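Local coordinates for protein oxidoreductase (Methanosarcina mazei, PDB 3KA7) that binds flavin-adenine dinucleotide and probably catalyses an oxidation-reduction reaction on a substrate not yet known, at residues 290-295 against 310-315; 82-87 against 298-303; 63-68 against 411-416; 130-135 against 175-180; 280-285 against 332-337. All coordinates share one frame; numbering follows the deposited sequence.

Contact 1 (290-295 against 310-315); sequences EPLVGH and VNEVTQ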
# COMPACT_ATOMS: atom_id res chain seq x y z
N GLU A 290 -10.93 21.75 -12.03
CA GLU A 290 -10.63 21.30 -13.38
C GLU A 290 -9.72 20.09 -13.25
O GLU A 290 -9.09 19.91 -12.22
CB GLU A 290 -9.91 22.41 -14.15
CG GLU A 290 -8.55 22.79 -13.56
CD GLU A 290 -7.87 23.89 -14.35
OE1 GLU A 290 -7.90 23.84 -15.60
OE2 GLU A 290 -7.28 24.80 -13.72
N PRO A 291 -9.65 19.24 -14.29
CA PRO A 291 -8.73 18.11 -14.23
C PRO A 291 -7.27 18.58 -14.06
O PRO A 291 -6.86 19.56 -14.69
CB PRO A 291 -8.92 17.42 -15.58
CG PRO A 291 -10.25 17.86 -16.06
CD PRO A 291 -10.45 19.25 -15.53
N LEU A 292 -6.51 17.90 -13.21
CA LEU A 292 -5.11 18.22 -13.03
C LEU A 292 -4.24 17.11 -13.63
O LEU A 292 -3.20 17.40 -14.22
CB LEU A 292 -4.77 18.43 -11.55
CG LEU A 292 -5.55 19.55 -10.85
CD1 LEU A 292 -5.25 19.56 -9.35
CD2 LEU A 292 -5.26 20.91 -11.48
N VAL A 293 -4.69 15.86 -13.49
CA VAL A 293 -4.00 14.70 -14.09
C VAL A 293 -4.59 14.35 -15.44
O VAL A 293 -3.87 14.07 -16.40
CB VAL A 293 -4.10 13.47 -13.18
CG1 VAL A 293 -3.47 12.23 -13.84
CG2 VAL A 293 -3.45 13.76 -11.85
N GLY A 294 -5.92 14.33 -15.51
CA GLY A 294 -6.63 14.17 -16.78
C GLY A 294 -6.79 12.73 -17.26
O GLY A 294 -7.23 12.50 -18.38
N HIS A 295 -6.41 11.77 -16.42
CA HIS A 295 -6.60 10.36 -16.77
C HIS A 295 -6.71 9.51 -15.52
O HIS A 295 -6.56 10.01 -14.40
CB HIS A 295 -5.48 9.84 -17.70
CG HIS A 295 -4.11 9.83 -17.08
ND1 HIS A 295 -3.75 8.91 -16.11
CD2 HIS A 295 -3.02 10.59 -17.31
CE1 HIS A 295 -2.49 9.13 -15.75
NE2 HIS A 295 -2.03 10.14 -16.46
N VAL A 310 0.91 11.74 -8.28
CA VAL A 310 -0.44 12.11 -7.93
C VAL A 310 -1.42 11.30 -8.76
O VAL A 310 -1.05 10.81 -9.84
CB VAL A 310 -0.61 13.66 -8.07
CG1 VAL A 310 0.65 14.33 -8.63
CG2 VAL A 310 -1.88 14.06 -8.76
N ASN A 311 -2.63 11.10 -8.24
CA ASN A 311 -3.70 10.49 -9.04
C ASN A 311 -4.98 11.30 -8.97
O ASN A 311 -5.04 12.31 -8.27
CB ASN A 311 -3.93 8.99 -8.73
CG ASN A 311 -4.62 8.73 -7.39
OD1 ASN A 311 -5.01 9.64 -6.65
ND2 ASN A 311 -4.79 7.43 -7.08
N GLU A 312 -5.98 10.88 -9.74
CA GLU A 312 -7.22 11.64 -9.88
C GLU A 312 -8.32 10.63 -10.12
O GLU A 312 -8.77 10.43 -11.26
CB GLU A 312 -7.10 12.56 -11.09
CG GLU A 312 -8.09 13.69 -11.13
CD GLU A 312 -7.62 14.81 -12.03
OE1 GLU A 312 -7.85 14.74 -13.26
OE2 GLU A 312 -6.98 15.75 -11.50
N VAL A 313 -8.76 9.96 -9.06
CA VAL A 313 -9.62 8.80 -9.24
C VAL A 313 -11.03 9.16 -9.69
O VAL A 313 -11.81 8.29 -10.11
CB VAL A 313 -9.66 7.92 -7.98
CG1 VAL A 313 -8.24 7.38 -7.67
CG2 VAL A 313 -10.24 8.69 -6.80
N THR A 314 -11.37 10.44 -9.60
CA THR A 314 -12.68 10.88 -10.08
C THR A 314 -12.74 10.80 -11.61
O THR A 314 -13.83 10.90 -12.21
CB THR A 314 -13.01 12.30 -9.58
OG1 THR A 314 -11.84 13.13 -9.68
CG2 THR A 314 -13.45 12.25 -8.13
N GLN A 315 -11.59 10.61 -12.25
CA GLN A 315 -11.58 10.30 -13.68
C GLN A 315 -12.29 8.97 -13.94
O GLN A 315 -12.87 8.75 -15.01
CB GLN A 315 -10.15 10.27 -14.22
CG GLN A 315 -9.50 11.65 -14.21
CD GLN A 315 -10.04 12.55 -15.32
OE1 GLN A 315 -10.66 12.07 -16.27
NE2 GLN A 315 -9.79 13.86 -15.20
O HOH W 1 -5.99 8.96 -11.77

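Contact 2 (82-87 against 298-303); sequences EMTTVR and VLLTPY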
# COMPACT_ATOMS: atom_id res chain seq x y z
N GLU A 82 -5.75 3.95 -17.29
CA GLU A 82 -4.94 4.34 -18.42
C GLU A 82 -3.49 4.32 -18.00
O GLU A 82 -3.19 4.37 -16.80
CB GLU A 82 -5.36 5.73 -18.87
CG GLU A 82 -6.79 5.73 -19.42
CD GLU A 82 -7.02 4.60 -20.42
OE1 GLU A 82 -6.38 4.60 -21.50
OE2 GLU A 82 -7.85 3.70 -20.13
N MSE A 83 -2.58 4.20 -18.97
CA MSE A 83 -1.15 4.12 -18.68
C MSE A 83 -0.69 5.33 -17.88
O MSE A 83 -1.08 6.48 -18.14
CB MSE A 83 -0.30 3.97 -19.97
CG MSE A 83 1.25 3.87 -19.77
SE MSE A 83 1.73 2.49 -18.48
CE MSE A 83 1.11 0.91 -19.47
N THR A 84 0.13 5.06 -16.88
CA THR A 84 0.71 6.09 -16.07
C THR A 84 1.62 6.99 -16.91
O THR A 84 2.27 6.53 -17.86
CB THR A 84 1.49 5.44 -14.91
OG1 THR A 84 0.55 5.02 -13.90
CG2 THR A 84 2.51 6.42 -14.32
N THR A 85 1.65 8.26 -16.55
CA THR A 85 2.53 9.21 -17.21
C THR A 85 3.52 9.80 -16.22
O THR A 85 3.41 9.60 -15.01
CB THR A 85 1.73 10.31 -17.91
OG1 THR A 85 0.95 11.02 -16.93
CG2 THR A 85 0.79 9.69 -18.95
N VAL A 86 4.51 10.52 -16.76
CA VAL A 86 5.60 11.04 -15.97
C VAL A 86 5.90 12.46 -16.42
O VAL A 86 6.14 12.71 -17.61
CB VAL A 86 6.88 10.20 -16.16
CG1 VAL A 86 7.96 10.62 -15.15
CG2 VAL A 86 6.57 8.70 -16.02
N ARG A 87 5.93 13.37 -15.46
CA ARG A 87 6.19 14.78 -15.74
C ARG A 87 7.68 15.09 -15.65
O ARG A 87 8.32 14.84 -14.62
CB ARG A 87 5.40 15.66 -14.76
CG ARG A 87 5.39 17.12 -15.12
CD ARG A 87 4.06 17.78 -14.74
NE ARG A 87 2.95 17.26 -15.53
CZ ARG A 87 1.69 17.63 -15.39
NH1 ARG A 87 1.36 18.53 -14.47
NH2 ARG A 87 0.74 17.10 -16.16
N VAL A 298 -1.58 7.08 -12.87
CA VAL A 298 -0.80 7.91 -11.97
C VAL A 298 0.01 8.91 -12.80
O VAL A 298 0.39 8.60 -13.93
CB VAL A 298 0.16 7.04 -11.13
CG1 VAL A 298 1.06 7.91 -10.25
CG2 VAL A 298 -0.65 6.03 -10.28
N LEU A 299 0.23 10.11 -12.26
CA LEU A 299 1.18 11.06 -12.81
C LEU A 299 2.39 11.08 -11.88
O LEU A 299 2.33 11.62 -10.78
CB LEU A 299 0.58 12.47 -12.87
CG LEU A 299 1.48 13.61 -13.37
CD1 LEU A 299 1.75 13.43 -14.86
CD2 LEU A 299 0.83 14.99 -13.09
N LEU A 300 3.49 10.45 -12.30
CA LEU A 300 4.71 10.51 -11.52
C LEU A 300 5.42 11.85 -11.71
O LEU A 300 5.43 12.40 -12.81
CB LEU A 300 5.65 9.36 -11.90
CG LEU A 300 5.14 7.97 -11.51
CD1 LEU A 300 6.11 6.90 -12.01
CD2 LEU A 300 4.94 7.87 -9.99
N THR A 301 6.02 12.38 -10.64
CA THR A 301 6.61 13.71 -10.70
C THR A 301 8.04 13.71 -10.14
O THR A 301 8.27 14.10 -9.00
CB THR A 301 5.75 14.73 -9.91
OG1 THR A 301 5.59 14.27 -8.55
CG2 THR A 301 4.35 14.90 -10.54
N PRO A 302 9.00 13.25 -10.95
CA PRO A 302 10.34 13.00 -10.41
C PRO A 302 11.17 14.23 -10.08
O PRO A 302 12.16 14.12 -9.36
CB PRO A 302 11.04 12.15 -11.50
CG PRO A 302 10.13 12.09 -12.65
CD PRO A 302 8.79 12.70 -12.30
N TYR A 303 10.78 15.41 -10.59
CA TYR A 303 11.61 16.60 -10.42
C TYR A 303 11.01 17.62 -9.44
O TYR A 303 10.72 18.76 -9.81
CB TYR A 303 11.94 17.24 -11.78
CG TYR A 303 12.87 16.35 -12.57
CD1 TYR A 303 14.24 16.57 -12.54
CD2 TYR A 303 12.38 15.26 -13.29
CE1 TYR A 303 15.12 15.73 -13.23
CE2 TYR A 303 13.25 14.41 -13.99
CZ TYR A 303 14.62 14.65 -13.94
OH TYR A 303 15.48 13.82 -14.62

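Contact 3 (63-68 against 411-416); sequences GPLACF and GVALGV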
# COMPACT_ATOMS: atom_id res chain seq x y z
N GLY A 63 -4.67 -8.46 -10.47
CA GLY A 63 -3.66 -8.86 -9.47
C GLY A 63 -4.19 -9.74 -8.36
O GLY A 63 -5.35 -10.13 -8.39
N PRO A 64 -3.34 -10.04 -7.37
CA PRO A 64 -3.71 -10.94 -6.28
C PRO A 64 -4.96 -10.50 -5.51
O PRO A 64 -5.74 -11.35 -5.09
CB PRO A 64 -2.50 -10.89 -5.36
CG PRO A 64 -1.35 -10.60 -6.28
CD PRO A 64 -1.93 -9.64 -7.30
N LEU A 65 -5.15 -9.19 -5.32
CA LEU A 65 -6.34 -8.73 -4.60
C LEU A 65 -7.60 -8.98 -5.42
O LEU A 65 -8.58 -9.55 -4.92
CB LEU A 65 -6.23 -7.26 -4.21
CG LEU A 65 -7.43 -6.75 -3.40
CD1 LEU A 65 -7.56 -7.56 -2.12
CD2 LEU A 65 -7.27 -5.30 -3.05
N ALA A 66 -7.57 -8.58 -6.69
CA ALA A 66 -8.72 -8.79 -7.57
C ALA A 66 -9.03 -10.27 -7.65
O ALA A 66 -10.20 -10.68 -7.65
CB ALA A 66 -8.46 -8.22 -8.96
N CYS A 67 -7.98 -11.09 -7.71
CA CYS A 67 -8.17 -12.54 -7.76
C CYS A 67 -8.80 -13.09 -6.48
O CYS A 67 -9.72 -13.91 -6.53
CB CYS A 67 -6.84 -13.23 -8.03
SG CYS A 67 -6.21 -12.84 -9.67
N PHE A 68 -8.29 -12.63 -5.33
CA PHE A 68 -8.88 -13.02 -4.04
C PHE A 68 -10.38 -12.71 -4.00
O PHE A 68 -11.20 -13.54 -3.57
CB PHE A 68 -8.18 -12.26 -2.91
CG PHE A 68 -8.24 -12.96 -1.56
CD1 PHE A 68 -7.09 -13.51 -0.99
CD2 PHE A 68 -9.44 -13.04 -0.86
CE1 PHE A 68 -7.14 -14.13 0.26
CE2 PHE A 68 -9.49 -13.67 0.38
CZ PHE A 68 -8.34 -14.22 0.94
N GLY A 411 0.54 -7.14 -2.01
CA GLY A 411 1.33 -7.86 -1.02
C GLY A 411 0.49 -8.32 0.16
O GLY A 411 0.69 -9.41 0.68
N VAL A 412 -0.45 -7.48 0.60
CA VAL A 412 -1.32 -7.88 1.69
C VAL A 412 -2.10 -9.13 1.27
O VAL A 412 -2.17 -10.11 2.02
CB VAL A 412 -2.32 -6.77 2.07
CG1 VAL A 412 -3.38 -7.31 3.04
CG2 VAL A 412 -1.57 -5.59 2.67
N ALA A 413 -2.66 -9.10 0.06
CA ALA A 413 -3.42 -10.26 -0.45
C ALA A 413 -2.57 -11.54 -0.51
O ALA A 413 -3.00 -12.61 -0.07
CB ALA A 413 -4.01 -9.92 -1.81
N LEU A 414 -1.36 -11.42 -1.06
CA LEU A 414 -0.46 -12.58 -1.16
C LEU A 414 -0.21 -13.19 0.20
O LEU A 414 -0.22 -14.41 0.36
CB LEU A 414 0.86 -12.18 -1.83
CG LEU A 414 0.78 -11.89 -3.32
CD1 LEU A 414 2.05 -11.21 -3.83
CD2 LEU A 414 0.49 -13.17 -4.10
N GLY A 415 0.02 -12.34 1.20
CA GLY A 415 0.21 -12.81 2.57
C GLY A 415 -0.99 -13.56 3.12
O GLY A 415 -0.85 -14.62 3.72
N VAL A 416 -2.19 -13.02 2.92
CA VAL A 416 -3.40 -13.69 3.41
C VAL A 416 -3.52 -15.05 2.72
O VAL A 416 -3.82 -16.05 3.37
CB VAL A 416 -4.68 -12.85 3.18
CG1 VAL A 416 -5.92 -13.64 3.57
CG2 VAL A 416 -4.61 -11.54 3.97

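Contact 4 (130-135 against 175-180); sequences KNRPSG and VFEIIE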
# COMPACT_ATOMS: atom_id res chain seq x y z
N LYS A 130 14.77 -13.42 -16.30
CA LYS A 130 15.20 -14.70 -15.73
C LYS A 130 16.60 -14.65 -15.09
O LYS A 130 16.97 -15.57 -14.36
CB LYS A 130 15.13 -15.80 -16.80
CG LYS A 130 13.72 -16.06 -17.31
CD LYS A 130 13.68 -17.18 -18.35
CE LYS A 130 12.29 -17.34 -18.92
NZ LYS A 130 11.33 -17.74 -17.85
N ASN A 131 17.36 -13.59 -15.37
CA ASN A 131 18.65 -13.36 -14.73
C ASN A 131 18.57 -12.12 -13.86
O ASN A 131 19.00 -11.04 -14.26
CB ASN A 131 19.75 -13.21 -15.79
CG ASN A 131 19.70 -14.31 -16.82
OD1 ASN A 131 20.24 -15.40 -16.61
ND2 ASN A 131 19.03 -14.04 -17.94
N ARG A 132 17.98 -12.28 -12.67
CA ARG A 132 17.59 -11.15 -11.84
C ARG A 132 18.74 -10.52 -11.08
O ARG A 132 19.41 -11.19 -10.30
CB ARG A 132 16.53 -11.61 -10.83
CG ARG A 132 15.30 -12.14 -11.49
CD ARG A 132 14.29 -11.00 -11.74
NE ARG A 132 13.05 -11.53 -12.28
CZ ARG A 132 12.02 -11.92 -11.54
NH1 ARG A 132 12.05 -11.81 -10.22
NH2 ARG A 132 10.94 -12.40 -12.14
N PRO A 133 18.95 -9.21 -11.28
CA PRO A 133 19.91 -8.48 -10.44
C PRO A 133 19.59 -8.71 -8.97
O PRO A 133 18.43 -8.81 -8.61
CB PRO A 133 19.65 -7.01 -10.79
CG PRO A 133 19.09 -7.07 -12.19
CD PRO A 133 18.30 -8.33 -12.27
N SER A 134 20.62 -8.77 -8.12
CA SER A 134 20.42 -9.02 -6.70
C SER A 134 21.61 -8.50 -5.89
O SER A 134 22.71 -8.39 -6.42
CB SER A 134 20.27 -10.53 -6.44
OG SER A 134 19.64 -10.77 -5.20
N GLY A 135 21.37 -8.17 -4.62
CA GLY A 135 22.47 -7.93 -3.67
C GLY A 135 22.89 -6.49 -3.45
O GLY A 135 23.93 -6.22 -2.85
N VAL A 175 12.52 -5.09 -6.45
CA VAL A 175 11.99 -4.28 -7.53
C VAL A 175 11.78 -5.13 -8.77
O VAL A 175 10.79 -4.97 -9.49
CB VAL A 175 12.91 -3.10 -7.86
CG1 VAL A 175 12.34 -2.31 -9.06
CG2 VAL A 175 13.04 -2.20 -6.65
N PHE A 176 12.71 -6.04 -9.04
CA PHE A 176 12.50 -6.91 -10.21
C PHE A 176 11.35 -7.93 -10.05
O PHE A 176 10.71 -8.27 -11.03
CB PHE A 176 13.82 -7.52 -10.71
CG PHE A 176 14.62 -6.56 -11.53
CD1 PHE A 176 14.32 -6.35 -12.87
CD2 PHE A 176 15.61 -5.80 -10.95
CE1 PHE A 176 15.02 -5.43 -13.62
CE2 PHE A 176 16.32 -4.86 -11.69
CZ PHE A 176 16.02 -4.68 -13.04
N GLU A 177 11.08 -8.38 -8.82
CA GLU A 177 9.87 -9.18 -8.56
C GLU A 177 8.60 -8.36 -8.78
O GLU A 177 7.62 -8.84 -9.36
CB GLU A 177 9.89 -9.79 -7.14
CG GLU A 177 8.71 -10.74 -6.83
CD GLU A 177 8.74 -12.05 -7.61
OE1 GLU A 177 9.82 -12.42 -8.13
OE2 GLU A 177 7.68 -12.72 -7.70
N ILE A 178 8.61 -7.10 -8.33
CA ILE A 178 7.51 -6.19 -8.57
C ILE A 178 7.29 -6.03 -10.08
O ILE A 178 6.15 -6.06 -10.58
CB ILE A 178 7.76 -4.81 -7.90
CG1 ILE A 178 7.59 -4.95 -6.38
CG2 ILE A 178 6.80 -3.75 -8.48
CD1 ILE A 178 7.94 -3.70 -5.58
N ILE A 179 8.38 -5.86 -10.81
CA ILE A 179 8.30 -5.73 -12.25
C ILE A 179 7.71 -7.00 -12.87
O ILE A 179 6.89 -6.92 -13.79
CB ILE A 179 9.69 -5.42 -12.84
CG1 ILE A 179 10.08 -3.98 -12.49
CG2 ILE A 179 9.74 -5.63 -14.34
CD1 ILE A 179 11.45 -3.62 -12.95
N GLU A 180 8.12 -8.16 -12.38
CA GLU A 180 7.60 -9.41 -12.92
C GLU A 180 6.09 -9.46 -12.69
O GLU A 180 5.35 -9.98 -13.52
CB GLU A 180 8.29 -10.64 -12.29
CG GLU A 180 8.08 -11.92 -13.10
CD GLU A 180 8.63 -11.82 -14.53
OE1 GLU A 180 9.59 -11.06 -14.78
OE2 GLU A 180 8.10 -12.54 -15.41

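Contact 5 (280-285 against 332-337); sequences AGIKIC and QYVAPE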
# COMPACT_ATOMS: atom_id res chain seq x y z
N ALA A 280 6.74 5.81 6.00
CA ALA A 280 5.96 7.01 6.30
C ALA A 280 5.72 7.85 5.04
O ALA A 280 6.46 7.76 4.06
CB ALA A 280 6.68 7.86 7.34
N GLY A 281 4.67 8.66 5.08
CA GLY A 281 4.39 9.51 3.92
C GLY A 281 3.35 10.55 4.28
O GLY A 281 2.69 10.48 5.31
N ILE A 282 3.21 11.53 3.40
CA ILE A 282 2.19 12.56 3.54
C ILE A 282 1.34 12.60 2.28
O ILE A 282 1.86 12.60 1.18
CB ILE A 282 2.80 13.93 3.76
CG1 ILE A 282 3.51 13.99 5.12
CG2 ILE A 282 1.72 15.01 3.65
CD1 ILE A 282 4.58 15.06 5.15
N LYS A 283 0.02 12.63 2.47
CA LYS A 283 -0.96 12.68 1.40
C LYS A 283 -1.61 14.07 1.40
O LYS A 283 -2.11 14.51 2.43
CB LYS A 283 -2.02 11.60 1.65
CG LYS A 283 -3.22 11.68 0.71
CD LYS A 283 -4.19 10.50 0.88
CE LYS A 283 -4.44 10.17 2.35
NZ LYS A 283 -5.57 9.20 2.46
N ILE A 284 -1.58 14.74 0.25
CA ILE A 284 -2.23 16.03 0.10
C ILE A 284 -3.41 15.86 -0.84
O ILE A 284 -3.21 15.50 -2.00
CB ILE A 284 -1.26 17.11 -0.44
CG1 ILE A 284 -0.08 17.28 0.52
CG2 ILE A 284 -2.00 18.44 -0.69
CD1 ILE A 284 0.98 18.24 -0.00
N CYS A 285 -4.62 16.11 -0.35
CA CYS A 285 -5.84 15.97 -1.16
C CYS A 285 -6.27 17.34 -1.67
O CYS A 285 -6.36 18.28 -0.89
CB CYS A 285 -6.97 15.37 -0.33
SG CYS A 285 -6.56 13.71 0.33
N GLN A 332 3.87 12.07 -0.95
CA GLN A 332 5.30 12.28 -0.78
C GLN A 332 5.86 11.35 0.30
O GLN A 332 5.32 11.25 1.41
CB GLN A 332 5.60 13.75 -0.48
CG GLN A 332 5.01 14.26 0.83
CD GLN A 332 5.08 15.78 0.97
OE1 GLN A 332 5.97 16.32 1.64
NE2 GLN A 332 4.14 16.47 0.34
N TYR A 333 6.91 10.63 -0.06
CA TYR A 333 7.72 9.86 0.86
C TYR A 333 8.23 10.76 1.99
O TYR A 333 8.62 11.88 1.73
CB TYR A 333 8.92 9.28 0.09
CG TYR A 333 10.12 8.89 0.92
CD1 TYR A 333 10.12 7.72 1.66
CD2 TYR A 333 11.27 9.68 0.95
CE1 TYR A 333 11.21 7.35 2.43
CE2 TYR A 333 12.38 9.31 1.71
CZ TYR A 333 12.34 8.14 2.44
OH TYR A 333 13.42 7.74 3.19
N VAL A 334 8.20 10.25 3.22
CA VAL A 334 8.86 10.92 4.36
C VAL A 334 9.88 9.96 4.97
O VAL A 334 9.54 8.84 5.35
CB VAL A 334 7.83 11.35 5.45
CG1 VAL A 334 8.52 11.97 6.67
CG2 VAL A 334 6.85 12.35 4.88
N ALA A 335 11.13 10.42 5.04
CA ALA A 335 12.20 9.63 5.67
C ALA A 335 11.97 9.55 7.18
O ALA A 335 11.47 10.50 7.79
CB ALA A 335 13.54 10.29 5.36
N PRO A 336 12.32 8.41 7.80
CA PRO A 336 12.14 8.27 9.24
C PRO A 336 12.69 9.48 10.03
O PRO A 336 12.02 9.93 10.96
CB PRO A 336 12.92 6.99 9.56
CG PRO A 336 12.76 6.17 8.32
CD PRO A 336 12.80 7.16 7.17
N GLU A 337 13.84 10.02 9.63
CA GLU A 337 14.47 11.17 10.35
C GLU A 337 13.66 12.45 10.25
O GLU A 337 13.87 13.38 11.02
CB GLU A 337 15.84 11.53 9.77
CG GLU A 337 16.67 10.38 9.32
CD GLU A 337 16.25 9.90 7.97
OE1 GLU A 337 16.67 10.50 6.95
OE2 GLU A 337 15.50 8.91 7.93
O HOH W 2 9.32 5.96 4.50

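Contact 1 (290-295 against 310-315)
The carboxylate of E312 is wrapped by the backbone of L292, V293 and G294, whose three successive amides point at it from the loop joining strands 280-288 and 298-300 of the mixed sheet; segment 310-315 includes the end of strand 307-311. Of the hydrogen bonds, L292 N gives the shortest, 2.8 Å to E312 OE2 through the syn lone pair. V293 N reaches the same oxygen from above the carboxylate plane, and G294 N meets E312 OE1 at 3.0 Å, also from above the plane. Q315 NE2 adds a fourth bond, to OE1 on its anti side and from the face opposite G294 N, while T328 OG1 is a further partner of OE2. So many donors suit a buried glutamate and would probably stabilise its charged form. G294 has a positive phi (83°), a backbone shape that glycine adopts readily. P291 CB rests near Q315 NE2, a right-angled crossing of side chains. Water links the backbones, accepting from E312 N and donating to H295 O.

Apolar contact backs this cluster of polar bonds. V293 lays its CB over E312 CB and, with CG1 anti to the backbone N (chi1 176°), swings CG2 toward V310. V293 CG2 and V310 CG2 are pressed to 3.5 Å.

Contact 2 (82-87 against 298-303)
R87 spreads its guanidinium over L299, whose CD2 sits above the centre of the plane, 3.6 Å from R87 CZ. The two residues belong to neighbouring parallel strands, 85-89 and 298-300, of the mixed sheet. A bend at chi2 and chi3 folds the arginine back across the leucine, and its NE forms a salt bridge with D103 on strand 101-105; a long, flexible cation suits a place where an apolar surface and an acid must both be met.

The backbone ladder is regular. T85 N bonds to V298 O, T85 O receives L300 N at 2.8 Å, and R87 N meets L300 O at 2.9 Å with an N-H...O angle of 175°. Before the ladder begins, the side chain of T84 stands in for a backbone acceptor: its OG1 takes the amide of V298 at 3.1 Å, and its CG2, anti to the backbone N, falls against V298 O. T85 shares a face with L299, turning OG1 toward L299 CD1 while bonding to H295 NE2. Valine and leucine, both apolar, suit the buried reverse face: L300 packs under S157 and W161 of helix 149-163, while V86 meets I104 of the neighbouring strand. P302, past the end of the ladder, is met by V86 CG1 at right angles, 3.6 Å from P302 CG.

Contact 3 (63-68 against 411-416)
A413 CB is the small knob that lets the two helices come close: it projects toward the first turn of helix 64-71 and settles against the backbone there, 3.8 Å from L65 N. The methyl is small enough for the A413 and L65 CA atoms to lie 5.3 Å apart. L65 presents its CB to the same methyl, although its own side chain runs onward to L14 and V409.

To one side of the knob, the ring of P64 is the bump. Its CB lies 4.0 Å from A413 CB, and its CG abuts L414 CD2 at 3.8 Å, so the proline fills the angle between alanine and leucine. L414 sets CG anti to its carbonyl carbon (chi1 -71°), which carries the branched end back toward the proline. Proline suits the first turn of a helix, since its missing N-H is not called on there; G63 occupies the N-cap just before it.

Helix 408-421 carries V409, which binds FAD, and V416 lies close to G11, an FAD-binding residue in what is probably a Rossmann-type GxGxxG turn; helix 64-71 is thus packed against a helix at the cofactor. The segment axes approach to 8.5 Å at an angle of 52°. One turn further along, the F68 ring is met obliquely by V416 CG1, 3.6 Å from both CE1 and CZ, while L14 and R18 of helix 10-21 also touch F68.

Contact 4 (130-135 against 175-180)
On one face of the F176 ring lies P133, with its CD 4.0 Å from the ring centroid and only 15° off the normal, a CH-pi contact; W141 meets F176 edge-to-face. The rigid, flat-sided proline suits this role because its ring carbons can rest on an aromatic face without bending a chain. The R132 guanidinium has F176 O over the centre of one face, and at its edge, in plane, E177 OE1.

That edge contact is a salt bridge: R132 NH1 gives E177 OE1 a bond of 3.1 Å, nearly straight at 165°, arriving on the anti side, somewhat out of the carboxylate plane. The other terminal nitrogen, R132 NH2, pairs with E180 OE1 at 3.3 Å, the guanidinium and that carboxylate lying at a shallow angle to each other. Both acids stand on helix 172-185, one turn apart, and the arginine comes from the loop between helices 115-127 and 138-145, so this salt-bridge network ties the loop to the helix at the protein surface, away from the flavin. The arginine reaches across by a bend at chi2 (-89°), which brings CD to F176 CB at 3.7 Å. Each acid has a second cation, R184 for E177 and R129 for E180, while R132 NE is held by the carbonyl of R129.

Contact 5 (280-285 against 332-337)
I282 and Q332 face each other as a hydrogen-bonded antiparallel pair, the firm part of this join between strands 280-288 and 326-334 of the mixed sheet. I282 N bonds to Q332 O at 2.9 Å and Q332 N to I282 O at 3.0 Å, both donors lying in the carbonyl planes. The side chains lie side by side: Q332 CG, between its backbone N and carbonyl carbon (chi1 63°), rests on I282 CB at 3.7 Å. From the next pair but one, V334 leans CG2 onto I282 CD1 at 3.5 Å. Beta-branched residues suit this face, which helix 342-356 covers through L342 and I346. G281, with no side chain, brings its CA within 3.2 Å of Q332 O.

Toward A280 the ladder slackens. V334 N still reaches A280 O, but at 3.2 Å and from 53° above the carbonyl plane, and A280 O has S164 OG as another partner. On the return side a water accepts from A280 N and lies 3.0 Å from V334 O. The pairing is looser here in its bonds, not in its spacing: a single water takes the place of one direct hydrogen bond between peptide groups, such as I282 and Q332 form in both directions.

Contacts 1, 2 and 5 all reach one mixed sheet: strands 85-89, 298-300, 307-311, 326-334 and 280-288 lie side by side in that order. Contacts 1 and 2, with centres about 11 Å apart, touch directly, through V310 O to L299 N and H295 NE2 to T85 OG1; the centres of contacts 1 and 5 are about 20 Å apart, and G281 of contact 5 comes within about 6 Å of the flavin. Contact 3, on the opposite side of the chain's centre from contact 5, packs helices beside the dinucleotide-binding region. Contact 4 is peripheral and closes before contacts 1 and 5 open. Contact 3 encloses contacts 1, 2, 4 and 5 along the chain, so parts some 340 residues apart meet near the FAD.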